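Local coordinates for protein YcaO (Methanopyrus kandleri, PDB 6CIB) that binds adenine nucleotide and magnesium and, as a YcaO-family enzyme, probably uses ATP to drive thioamidation of a peptide backbone, at residues I4-D7 with F11-F14; P103-T108 with E361-N366; T223-E226 with E230-M233. All coordinates share one frame; numbering follows the deposited sequence.

Contact 1 (I4-D7 with F11-F14). With ADP (adenosine-5'-diphosphate), chain G.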
ATOM      1  N   ILE A   4       3.484 -16.379  12.553  1.00 38.62           N
ATOM      2  CA  ILE A   4       3.226 -14.949  12.628  1.00 37.23           C
ATOM      3  C   ILE A   4       3.239 -14.646  14.118  1.00 36.63           C
ATOM      4  O   ILE A   4       2.354 -15.093  14.851  1.00 38.89           O
ATOM      5  CB  ILE A   4       1.862 -14.574  11.980  1.00 36.34           C
ATOM      6  CG1 ILE A   4       1.857 -14.929  10.487  1.00 34.35           C
ATOM      7  CG2 ILE A   4       1.547 -13.090  12.179  1.00 34.94           C
ATOM      8  CD1 ILE A   4       0.479 -15.197   9.909  1.00 35.28           C
ATOM      9  N   VAL A   5       4.266 -13.926  14.563  1.00 34.54           N
ATOM     10  CA  VAL A   5       4.420 -13.577  15.981  1.00 33.45           C
ATOM     11  C   VAL A   5       3.918 -12.156  16.250  1.00 32.24           C
ATOM     12  O   VAL A   5       3.822 -11.729  17.393  1.00 31.30           O
ATOM     13  CB  VAL A   5       5.884 -13.749  16.485  1.00 33.12           C
ATOM     14  CG1 VAL A   5       6.370 -15.185  16.286  1.00 33.59           C
ATOM     15  CG2 VAL A   5       6.833 -12.756  15.813  1.00 34.44           C
ATOM     16  N   TYR A   6       3.602 -11.432  15.180  1.00 32.87           N
ATOM     17  CA  TYR A   6       3.187 -10.033  15.281  1.00 32.74           C
ATOM     18  C   TYR A   6       2.160  -9.709  14.213  1.00 31.92           C
ATOM     19  O   TYR A   6       2.381  -9.960  13.020  1.00 33.64           O
ATOM     20  CB  TYR A   6       4.417  -9.116  15.197  1.00 31.51           C
ATOM     21  CG  TYR A   6       4.139  -7.656  15.455  1.00 32.19           C
ATOM     22  CD1 TYR A   6       4.093  -7.146  16.754  1.00 31.95           C
ATOM     23  CD2 TYR A   6       3.929  -6.774  14.387  1.00 32.96           C
ATOM     24  CE1 TYR A   6       3.846  -5.794  16.981  1.00 32.69           C
ATOM     25  CE2 TYR A   6       3.687  -5.428  14.602  1.00 32.07           C
ATOM     26  CZ  TYR A   6       3.649  -4.943  15.895  1.00 31.86           C
ATOM     27  OH  TYR A   6       3.407  -3.606  16.087  1.00 30.98           O
ATOM     28  N   ASP A   7       1.024  -9.167  14.643  1.00 32.93           N
ATOM     29  CA  ASP A   7      -0.059  -8.860  13.712  1.00 32.17           C
ATOM     30  C   ASP A   7      -0.826  -7.589  14.066  1.00 31.92           C
ATOM     31  O   ASP A   7      -2.055  -7.568  14.048  1.00 33.10           O
ATOM     32  CB  ASP A   7      -0.986 -10.078  13.524  1.00 33.53           C
ATOM     33  CG  ASP A   7      -1.800 -10.415  14.768  1.00 35.21           C
ATOM     34  OD1 ASP A   7      -1.458  -9.977  15.895  1.00 34.69           O
ATOM     35  OD2 ASP A   7      -2.810 -11.123  14.597  1.00 37.64           O
ATOM     36  N   PHE A  11       1.486  -8.478   9.080  1.00 28.93           N
ATOM     37  CA  PHE A  11       1.784  -9.864   9.468  1.00 28.15           C
ATOM     38  C   PHE A  11       3.282 -10.134   9.389  1.00 28.09           C
ATOM     39  O   PHE A  11       3.872 -10.156   8.305  1.00 28.59           O
ATOM     40  CB  PHE A  11       1.000 -10.851   8.596  1.00 27.40           C
ATOM     41  CG  PHE A  11      -0.483 -10.621   8.605  1.00 28.07           C
ATOM     42  CD1 PHE A  11      -1.278 -11.114   9.651  1.00 28.46           C
ATOM     43  CD2 PHE A  11      -1.095  -9.908   7.570  1.00 27.51           C
ATOM     44  CE1 PHE A  11      -2.651 -10.892   9.660  1.00 28.95           C
ATOM     45  CE2 PHE A  11      -2.461  -9.690   7.571  1.00 27.54           C
ATOM     46  CZ  PHE A  11      -3.242 -10.183   8.612  1.00 29.18           C
ATOM     47  N   ARG A  12       3.890 -10.327  10.556  1.00 28.24           N
ATOM     48  CA  ARG A  12       5.344 -10.337  10.688  1.00 27.93           C
ATOM     49  C   ARG A  12       5.873 -11.551  11.448  1.00 29.39           C
ATOM     50  O   ARG A  12       5.259 -12.013  12.412  1.00 28.41           O
ATOM     51  CB  ARG A  12       5.831  -9.037  11.355  1.00 27.59           C
ATOM     52  CG  ARG A  12       5.402  -7.733  10.676  1.00 27.55           C
ATOM     53  CD  ARG A  12       5.985  -7.595   9.267  1.00 28.79           C
ATOM     54  NE  ARG A  12       5.418  -6.454   8.543  1.00 27.96           N
ATOM     55  CZ  ARG A  12       5.764  -6.088   7.308  1.00 28.33           C
ATOM     56  NH1 ARG A  12       6.702  -6.749   6.632  1.00 27.49           N
ATOM     57  NH2 ARG A  12       5.174  -5.041   6.746  1.00 28.30           N
ATOM     58  N   ALA A  13       7.019 -12.049  10.996  1.00 31.37           N
ATOM     59  CA  ALA A  13       7.677 -13.220  11.579  1.00 32.65           C
ATOM     60  C   ALA A  13       8.624 -12.847  12.725  1.00 33.84           C
ATOM     61  O   ALA A  13       9.170 -13.727  13.399  1.00 34.05           O
ATOM     62  CB  ALA A  13       8.423 -13.987  10.491  1.00 33.13           C
ATOM     63  N   PHE A  14       8.803 -11.540  12.940  1.00 32.57           N
ATOM     64  CA  PHE A  14       9.673 -11.000  13.983  1.00 31.60           C
ATOM     65  C   PHE A  14       8.963  -9.861  14.708  1.00 31.43           C
ATOM     66  O   PHE A  14       8.105  -9.173  14.125  1.00 30.15           O
ATOM     67  CB  PHE A  14      11.002 -10.503  13.379  1.00 32.00           C
ATOM     68  CG  PHE A  14      11.780 -11.576  12.665  1.00 32.68           C
ATOM     69  CD1 PHE A  14      11.550 -11.846  11.314  1.00 32.70           C
ATOM     70  CD2 PHE A  14      12.734 -12.338  13.352  1.00 34.12           C
ATOM     71  CE1 PHE A  14      12.245 -12.862  10.653  1.00 33.50           C
ATOM     72  CE2 PHE A  14      13.440 -13.346  12.695  1.00 34.76           C
ATOM     73  CZ  PHE A  14      13.194 -13.610  11.346  1.00 34.12           C
TER
HETATM   74  PB  ADP G 401       2.729   0.478   3.947  1.00 48.27           P
HETATM   75  O1B ADP G 401       3.303  -0.787   3.342  1.00 47.80           O
HETATM   76  O2B ADP G 401       1.221   0.590   3.854  1.00 51.35           O
HETATM   77  O3B ADP G 401       3.458   1.750   3.583  1.00 47.98           O
HETATM   78  PA  ADP G 401       4.132   0.548   6.487  1.00 35.77           P
HETATM   79  O1A ADP G 401       3.804  -0.230   7.733  1.00 38.83           O
HETATM   80  O2A ADP G 401       4.286   2.038   6.639  1.00 36.77           O
HETATM   81  O3A ADP G 401       2.899   0.224   5.529  1.00 43.46           O
HETATM   82  O5' ADP G 401       5.449  -0.098   5.831  1.00 34.06           O
HETATM   83  C5' ADP G 401       6.386   0.561   4.961  1.00 32.69           C
HETATM   84  C4' ADP G 401       7.376  -0.479   4.404  1.00 32.14           C
HETATM   85  O4' ADP G 401       8.075  -1.119   5.484  1.00 32.12           O
HETATM   86  C3' ADP G 401       6.700  -1.623   3.644  1.00 31.59           C
HETATM   87  O3' ADP G 401       7.591  -2.131   2.631  1.00 30.75           O
HETATM   88  C2' ADP G 401       6.497  -2.687   4.708  1.00 30.68           C
HETATM   89  O2' ADP G 401       6.361  -3.994   4.158  1.00 30.03           O
HETATM   90  C1' ADP G 401       7.755  -2.520   5.556  1.00 30.41           C
HETATM   91  N9  ADP G 401       7.561  -2.889   6.976  1.00 30.40           N
HETATM   92  C8  ADP G 401       6.727  -2.276   7.836  1.00 30.89           C
HETATM   93  N7  ADP G 401       6.781  -2.856   9.057  1.00 30.60           N
HETATM   94  C5  ADP G 401       7.680  -3.844   8.997  1.00 30.09           C
HETATM   95  C6  ADP G 401       8.216  -4.843   9.951  1.00 29.63           C
HETATM   96  N6  ADP G 401       7.781  -4.868  11.233  1.00 28.92           N
HETATM   97  N1  ADP G 401       9.144  -5.716   9.487  1.00 30.61           N
HETATM   98  C2  ADP G 401       9.584  -5.697   8.206  1.00 30.88           C
HETATM   99  N3  ADP G 401       9.140  -4.808   7.288  1.00 30.55           N
HETATM  100  C4  ADP G 401       8.202  -3.870   7.621  1.00 30.28           C
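Arg12 of the ADP site is anchored by a single antiparallel hydrogen-bonded bridge to Tyr6, in the N-terminal loop ahead of helix 16-25. Arg12 N donates to Tyr6 O at 2.9 Å with an N-H...O angle of 156°. In the reverse direction Arg12 O is shared, receiving Val5 N at 3.0 Å and the more distant Tyr6 N at 3.3 Å. Val5 and Tyr6 thus both face Arg12, which meets the definition of a classic beta bulge. The two donors differ in approach: Val5 N comes in nearly along the C=O axis, whereas Tyr6 N is tilted 22° from the carbonyl plane.

Side chains flank this backbone frame. Val5 CG2 rests 3.5 Å from Ala13 O, and Ile4 CG2 meets the Phe11 ring at its edge; Phe11 itself is buried against Leu316 and against Ile159 and Leu163 of helix 154-177. Near Tyr6 the Arg12 chain passes with CG 4.1 Å from the ring atom CD2, then bends (chi2 -64°) and carries its guanidinium away to the nucleotide. One face of that group meets the purine, where ADP C4 stands 3.2 Å above the guanidinium plane, offset toward its rim, while Arg12 NH2 donates in plane and almost straight to ADP O2' at 3.0 Å. NH1 forms a salt bridge with Glu156, whose other carboxylate oxygen accepts Ala13 N. A leucine at Arg12 would probably leave Glu156 without its charge partner, O2' without this donor and the purine without its planar neighbour.

Contact 2 (P103-T108 with E361-N366)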
ATOM      1  N   PRO A 103       0.532  -5.081 -21.034  1.00 48.49           N
ATOM      2  CA  PRO A 103      -0.670  -4.299 -20.711  1.00 49.92           C
ATOM      3  C   PRO A 103      -1.307  -3.646 -21.940  1.00 51.60           C
ATOM      4  O   PRO A 103      -0.606  -3.351 -22.917  1.00 49.43           O
ATOM      5  CB  PRO A 103      -0.145  -3.214 -19.773  1.00 50.08           C
ATOM      6  CG  PRO A 103       1.118  -3.759 -19.205  1.00 49.66           C
ATOM      7  CD  PRO A 103       1.709  -4.620 -20.275  1.00 49.08           C
ATOM      8  N   ALA A 104      -2.619  -3.421 -21.863  1.00 54.55           N
ATOM      9  CA  ALA A 104      -3.433  -2.873 -22.961  1.00 57.23           C
ATOM     10  C   ALA A 104      -2.873  -1.602 -23.611  1.00 60.54           C
ATOM     11  O   ALA A 104      -2.918  -1.459 -24.837  1.00 62.71           O
ATOM     12  CB  ALA A 104      -4.856  -2.627 -22.476  1.00 56.42           C
ATOM     13  N   TRP A 105      -2.332  -0.704 -22.790  1.00 61.32           N
ATOM     14  CA  TRP A 105      -1.901   0.629 -23.235  1.00 61.83           C
ATOM     15  C   TRP A 105      -0.632   0.689 -24.094  1.00 63.02           C
ATOM     16  O   TRP A 105      -0.309   1.750 -24.641  1.00 64.98           O
ATOM     17  CB  TRP A 105      -1.789   1.583 -22.036  1.00 60.55           C
ATOM     18  CG  TRP A 105      -0.975   1.053 -20.877  1.00 59.38           C
ATOM     19  CD1 TRP A 105       0.388   1.090 -20.743  1.00 58.70           C
ATOM     20  CD2 TRP A 105      -1.478   0.422 -19.688  1.00 57.55           C
ATOM     21  NE1 TRP A 105       0.765   0.519 -19.549  1.00 57.91           N
ATOM     22  CE2 TRP A 105      -0.358   0.107 -18.878  1.00 57.17           C
ATOM     23  CE3 TRP A 105      -2.765   0.098 -19.224  1.00 56.03           C
ATOM     24  CZ2 TRP A 105      -0.485  -0.524 -17.627  1.00 55.77           C
ATOM     25  CZ3 TRP A 105      -2.892  -0.536 -17.976  1.00 54.10           C
ATOM     26  CH2 TRP A 105      -1.756  -0.841 -17.198  1.00 54.18           C
ATOM     27  N   TYR A 106       0.081  -0.432 -24.221  1.00 63.25           N
ATOM     28  CA  TYR A 106       1.277  -0.493 -25.068  1.00 65.63           C
ATOM     29  C   TYR A 106       0.911  -0.584 -26.551  1.00 69.79           C
ATOM     30  O   TYR A 106       0.420  -1.619 -27.022  1.00 69.11           O
ATOM     31  CB  TYR A 106       2.193  -1.657 -24.665  1.00 63.48           C
ATOM     32  CG  TYR A 106       3.061  -1.378 -23.458  1.00 62.10           C
ATOM     33  CD1 TYR A 106       4.327  -0.796 -23.601  1.00 60.65           C
ATOM     34  CD2 TYR A 106       2.619  -1.698 -22.168  1.00 60.12           C
ATOM     35  CE1 TYR A 106       5.126  -0.539 -22.491  1.00 58.36           C
ATOM     36  CE2 TYR A 106       3.411  -1.450 -21.054  1.00 57.27           C
ATOM     37  CZ  TYR A 106       4.658  -0.870 -21.219  1.00 57.44           C
ATOM     38  OH  TYR A 106       5.437  -0.618 -20.116  1.00 55.89           O
ATOM     39  N   ARG A 107       1.148   0.510 -27.274  1.00 73.00           N
ATOM     40  CA  ARG A 107       0.896   0.572 -28.718  1.00 77.80           C
ATOM     41  C   ARG A 107       1.911  -0.278 -29.480  1.00 77.96           C
ATOM     42  O   ARG A 107       1.588  -0.875 -30.511  1.00 79.25           O
ATOM     43  CB  ARG A 107       0.906   2.022 -29.222  1.00 79.80           C
ATOM     44  CG  ARG A 107      -0.264   2.887 -28.743  1.00 84.77           C
ATOM     45  CD  ARG A 107      -1.595   2.556 -29.422  1.00 88.79           C
ATOM     46  NE  ARG A 107      -1.575   2.809 -30.867  1.00 90.78           N
ATOM     47  CZ  ARG A 107      -1.861   3.975 -31.447  1.00 91.81           C
ATOM     48  NH1 ARG A 107      -2.202   5.037 -30.723  1.00 91.29           N
ATOM     49  NH2 ARG A 107      -1.804   4.079 -32.769  1.00 92.25           N
ATOM     50  N   THR A 108       3.129  -0.323 -28.945  1.00 78.50           N
ATOM     51  CA  THR A 108       4.207  -1.173 -29.441  1.00 76.30           C
ATOM     52  C   THR A 108       4.721  -2.085 -28.319  1.00 75.43           C
ATOM     53  O   THR A 108       4.559  -1.777 -27.133  1.00 76.14           O
ATOM     54  CB  THR A 108       5.356  -0.332 -30.063  1.00 80.39           C
ATOM     55  OG1 THR A 108       6.404  -1.197 -30.521  1.00 81.65           O
ATOM     56  CG2 THR A 108       5.937   0.694 -29.063  1.00 81.28           C
ATOM     57  N   GLU A 361      -5.429   7.362 -14.573  1.00 45.09           N
ATOM     58  CA  GLU A 361      -6.751   7.171 -15.190  1.00 46.84           C
ATOM     59  C   GLU A 361      -6.763   6.107 -16.284  1.00 45.73           C
ATOM     60  O   GLU A 361      -7.790   5.465 -16.508  1.00 46.61           O
ATOM     61  CB  GLU A 361      -7.317   8.493 -15.715  1.00 50.14           C
ATOM     62  CG  GLU A 361      -8.019   9.303 -14.631  1.00 54.25           C
ATOM     63  CD  GLU A 361      -8.459  10.689 -15.075  1.00 58.11           C
ATOM     64  OE1 GLU A 361      -8.552  10.955 -16.297  1.00 59.11           O
ATOM     65  OE2 GLU A 361      -8.719  11.524 -14.180  1.00 61.55           O
ATOM     66  N   ALA A 362      -5.614   5.912 -16.930  1.00 43.32           N
ATOM     67  CA  ALA A 362      -5.459   4.891 -17.962  1.00 43.13           C
ATOM     68  C   ALA A 362      -5.323   3.456 -17.426  1.00 44.35           C
ATOM     69  O   ALA A 362      -5.490   2.500 -18.194  1.00 46.38           O
ATOM     70  CB  ALA A 362      -4.292   5.234 -18.874  1.00 42.11           C
ATOM     71  N   ARG A 363      -5.026   3.307 -16.131  1.00 40.82           N
ATOM     72  CA  ARG A 363      -4.831   1.988 -15.511  1.00 39.72           C
ATOM     73  C   ARG A 363      -6.148   1.446 -14.931  1.00 39.18           C
ATOM     74  O   ARG A 363      -6.223   1.047 -13.762  1.00 34.64           O
ATOM     75  CB  ARG A 363      -3.722   2.035 -14.442  1.00 39.80           C
ATOM     76  CG  ARG A 363      -2.326   2.340 -14.962  1.00 38.06           C
ATOM     77  CD  ARG A 363      -1.318   2.356 -13.821  1.00 38.67           C
ATOM     78  NE  ARG A 363       0.053   2.623 -14.266  1.00 38.06           N
ATOM     79  CZ  ARG A 363       0.927   1.690 -14.654  1.00 38.23           C
ATOM     80  NH1 ARG A 363       0.588   0.404 -14.665  1.00 35.62           N
ATOM     81  NH2 ARG A 363       2.150   2.044 -15.026  1.00 35.78           N
ATOM     82  N   VAL A 364      -7.173   1.428 -15.784  1.00 40.11           N
ATOM     83  CA  VAL A 364      -8.551   1.065 -15.431  1.00 40.16           C
ATOM     84  C   VAL A 364      -8.645  -0.353 -14.865  1.00 38.79           C
ATOM     85  O   VAL A 364      -9.371  -0.585 -13.898  1.00 38.00           O
ATOM     86  CB  VAL A 364      -9.500   1.244 -16.663  1.00 43.48           C
ATOM     87  CG1 VAL A 364     -10.873   0.617 -16.434  1.00 45.21           C
ATOM     88  CG2 VAL A 364      -9.655   2.717 -17.015  1.00 43.21           C
ATOM     89  N   GLY A 365      -7.909  -1.288 -15.466  1.00 39.90           N
ATOM     90  CA  GLY A 365      -8.009  -2.709 -15.117  1.00 42.35           C
ATOM     91  C   GLY A 365      -9.344  -3.307 -15.549  1.00 44.70           C
ATOM     92  O   GLY A 365     -10.087  -2.696 -16.324  1.00 43.59           O
ATOM     93  N   ASN A 366      -9.647  -4.502 -15.045  1.00 45.79           N
ATOM     94  CA  ASN A 366     -10.914  -5.174 -15.341  1.00 46.85           C
ATOM     95  C   ASN A 366     -12.051  -4.475 -14.615  1.00 48.88           C
ATOM     96  O   ASN A 366     -12.143  -4.535 -13.393  1.00 48.50           O
ATOM     97  CB  ASN A 366     -10.848  -6.659 -14.964  1.00 44.02           C
ATOM     98  CG  ASN A 366      -9.844  -7.432 -15.796  1.00 42.95           C
ATOM     99  OD1 ASN A 366      -9.376  -6.957 -16.833  1.00 42.52           O
ATOM    100  ND2 ASN A 366      -9.511  -8.633 -15.346  1.00 42.48           N
TER
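Ala362 meets Trp105 through its backbone: its carbonyl O lies 3.8 Å from Trp105 CE3 and is about as close to CZ3, approaching the indole obliquely. Its CB also points toward the 103-108 loop but stays farther off. Arg363 follows and carries most of the burial on this side. Its chain crosses the benzo end of the indole obliquely, touching three ring atoms in turn: its CA is 4.0 Å from Trp105 CZ3, its CG is 3.9 Å from Trp105 CH2, and NH1 comes within 3.3 Å of Trp105 CZ2. Extended from CG to NE, the chain brings the guanidinium to the far end of this line. There its plane stands 72° from that of the indole, which rules out a parallel stack. The charged end is held from elsewhere: NH1 by a salt bridge to Glu131, which also touches Trp105, and NH2 by Pro142 O.

Val364 N reaches back to Ala362 O in a weak bond of 3.1 Å, closing the turn centred on Arg363. Asn366 then fastens the segment through ND2 to Gly328 O.

On the opposing loop, a chi1 of 51° carries the Trp105 indole back over Pro103 with its benzo ring toward Ala362 and Arg363; Pro103 CB stands 3.4 Å above one indole face, offset toward its rim. A type I beta turn from Pro103 to Tyr106, closed by Tyr106 N and Pro103 O, thus presents a tryptophan to an inverse gamma turn centred on Arg363, joining two loops distant in sequence and away from the nucleotide site.

Contact 3 (T223-E226 with E230-M233)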
ATOM      1  N   THR A 223     -10.808  12.705   6.609  1.00 33.67           N
ATOM      2  CA  THR A 223     -10.848  13.792   7.575  1.00 33.55           C
ATOM      3  C   THR A 223     -11.565  15.029   7.049  1.00 35.10           C
ATOM      4  O   THR A 223     -11.546  15.327   5.851  1.00 35.17           O
ATOM      5  CB  THR A 223      -9.451  14.189   8.110  1.00 33.88           C
ATOM      6  OG1 THR A 223      -8.652  14.724   7.050  1.00 32.86           O
ATOM      7  CG2 THR A 223      -8.744  12.988   8.740  1.00 32.16           C
ATOM      8  N   GLU A 224     -12.221  15.715   7.975  1.00 36.49           N
ATOM      9  CA  GLU A 224     -12.704  17.067   7.782  1.00 37.78           C
ATOM     10  C   GLU A 224     -11.886  17.935   8.725  1.00 36.84           C
ATOM     11  O   GLU A 224     -11.652  17.560   9.872  1.00 37.41           O
ATOM     12  CB  GLU A 224     -14.190  17.131   8.120  1.00 40.37           C
ATOM     13  CG  GLU A 224     -14.914  18.352   7.580  1.00 44.80           C
ATOM     14  CD  GLU A 224     -16.412  18.322   7.847  1.00 44.54           C
ATOM     15  OE1 GLU A 224     -17.019  17.225   7.824  1.00 45.57           O
ATOM     16  OE2 GLU A 224     -16.983  19.410   8.072  1.00 46.97           O
ATOM     17  N   ALA A 225     -11.426  19.079   8.237  1.00 37.17           N
ATOM     18  CA  ALA A 225     -10.593  19.986   9.028  1.00 38.76           C
ATOM     19  C   ALA A 225     -10.851  21.419   8.593  1.00 40.56           C
ATOM     20  O   ALA A 225     -11.333  21.654   7.475  1.00 39.44           O
ATOM     21  CB  ALA A 225      -9.114  19.634   8.870  1.00 36.76           C
ATOM     22  N   GLU A 226     -10.526  22.374   9.462  1.00 41.28           N
ATOM     23  CA  GLU A 226     -10.672  23.786   9.101  1.00 45.72           C
ATOM     24  C   GLU A 226      -9.581  24.277   8.150  1.00 43.94           C
ATOM     25  O   GLU A 226      -9.778  25.256   7.431  1.00 45.05           O
ATOM     26  CB  GLU A 226     -10.845  24.689  10.336  1.00 50.39           C
ATOM     27  CG  GLU A 226      -9.658  24.785  11.281  1.00 54.77           C
ATOM     28  CD  GLU A 226      -9.929  25.682  12.487  1.00 60.90           C
ATOM     29  OE1 GLU A 226     -10.883  26.498  12.447  1.00 62.10           O
ATOM     30  OE2 GLU A 226      -9.182  25.572  13.487  1.00 62.93           O
ATOM     31  N   GLU A 230      -5.152  19.582   5.596  1.00 35.82           N
ATOM     32  CA  GLU A 230      -5.349  18.600   6.662  1.00 36.18           C
ATOM     33  C   GLU A 230      -6.572  17.704   6.448  1.00 34.71           C
ATOM     34  O   GLU A 230      -6.940  16.907   7.323  1.00 34.76           O
ATOM     35  CB  GLU A 230      -5.378  19.302   8.019  1.00 37.02           C
ATOM     36  CG  GLU A 230      -4.036  19.953   8.322  1.00 39.13           C
ATOM     37  CD  GLU A 230      -3.780  20.186   9.789  1.00 40.74           C
ATOM     38  OE1 GLU A 230      -2.706  20.736  10.094  1.00 42.87           O
ATOM     39  OE2 GLU A 230      -4.633  19.831  10.628  1.00 42.65           O
HETATM   40  N   MSE A 231      -7.185  17.838   5.272  1.00 33.01           N
HETATM   41  CA  MSE A 231      -8.262  16.950   4.844  1.00 33.46           C
HETATM   42  C   MSE A 231      -7.608  15.916   3.982  1.00 31.81           C
HETATM   43  O   MSE A 231      -7.367  16.129   2.788  1.00 31.41           O
HETATM   44  CB  MSE A 231      -9.388  17.698   4.133  1.00 32.86           C
HETATM   45  CG  MSE A 231     -10.209  18.418   5.192  1.00 36.24           C
HETATM   46 SE   MSE A 231     -11.639  19.453   4.318  1.00 38.32          SE
HETATM   47  CE  MSE A 231     -12.787  17.962   3.757  1.00 37.66           C
ATOM     48  N   VAL A 232      -7.289  14.792   4.615  1.00 30.48           N
ATOM     49  CA  VAL A 232      -6.514  13.728   4.004  1.00 28.99           C
ATOM     50  C   VAL A 232      -7.331  12.439   4.035  1.00 30.03           C
ATOM     51  O   VAL A 232      -8.399  12.372   4.668  1.00 30.08           O
ATOM     52  CB  VAL A 232      -5.134  13.527   4.700  1.00 29.48           C
ATOM     53  CG1 VAL A 232      -4.225  14.747   4.520  1.00 28.80           C
ATOM     54  CG2 VAL A 232      -5.287  13.169   6.181  1.00 28.44           C
HETATM   55  N   MSE A 233      -6.825  11.420   3.352  1.00 31.13           N
HETATM   56  CA  MSE A 233      -7.463  10.106   3.344  1.00 34.55           C
HETATM   57  C   MSE A 233      -6.438   9.072   3.693  1.00 32.28           C
HETATM   58  O   MSE A 233      -5.267   9.211   3.353  1.00 33.02           O
HETATM   59  CB  MSE A 233      -8.033   9.795   1.962  1.00 38.79           C
HETATM   60  CG  MSE A 233      -9.109  10.774   1.508  1.00 48.65           C
HETATM   61 SE   MSE A 233      -9.806  10.134  -0.226  1.00 65.84          SE
HETATM   62  CE  MSE A 233      -8.283  10.718  -1.312  1.00 48.48           C
TER
HETATM   63  O   HOH W   1     -10.600  14.118   3.335  1.00 53.29           O
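Thr223 OG1 is gripped from two directions, donating to Glu230 O and accepting from Val232 N. Both bonds measure 2.8 Å from Thr223 OG1, to Glu230 O and to Val232 N alike. The first lies in the carbonyl plane on a lone pair of Glu230 O, with a C=O...OG1 angle of 128°; the second is fairly straight, at 161° about the hydrogen. Both become possible because OG1 is placed between the backbone N and the carbonyl carbon (chi1 65°), and the pair of bonds would fix the rotation of the hydroxyl.

A main-chain bond also joins Thr223 to Val232: Thr223 N donates to Val232 O at 3.1 Å. A water also donates to Val232 O and to Thr223 O, linking the two carbonyls, so Val232 O has two donors.

Beyond the threonine, Met231, present as selenomethionine, packs along the 223-226 backbone. Its CG is 3.3 Å from Ala225 N and nearly as near Thr223 O, and the bend at its last torsion brings CE within 3.6 Å of Thr223 O. Ala225 CB closes the other end against Glu230 CB at 3.8 Å.

These residues lie at the root of the connection between strands 217-224 and 233-238, central and outer strands of a three-stranded antiparallel sheet. Helix 241-260 covers Thr223 and Val232 with Val252, and Leu256 adds to Val232 and Glu230, whose carboxylate is salt-bridged to Arg260. Met231 turns instead to Leu285 of helix 282-288 and Phe293 of helix 290-293.

How the contacts relate
All three contacts are partly buried and peripheral, their centres 18 to 21 Å from that of the chain. Contacts 1 and 3 are local, each spanning a short connection; contact 1 is held by main-chain bonds, contact 3 chiefly by a threonine hydroxyl, with one main-chain bond and a water. Contact 2 instead joins loops far apart in sequence through an indole and an arginine chain, and it encloses contact 3 along the chain. Only contact 1 reaches the nucleotide; contact 2 lies on the opposite side of the chain's centre, about 23 Å away between nearest atoms. Their arginines differ accordingly: Arg12 ends on ADP and Glu156, Arg363 on Glu131 and Pro142. Helix 154-177 backs contact 1, helix 241-260 contact 3.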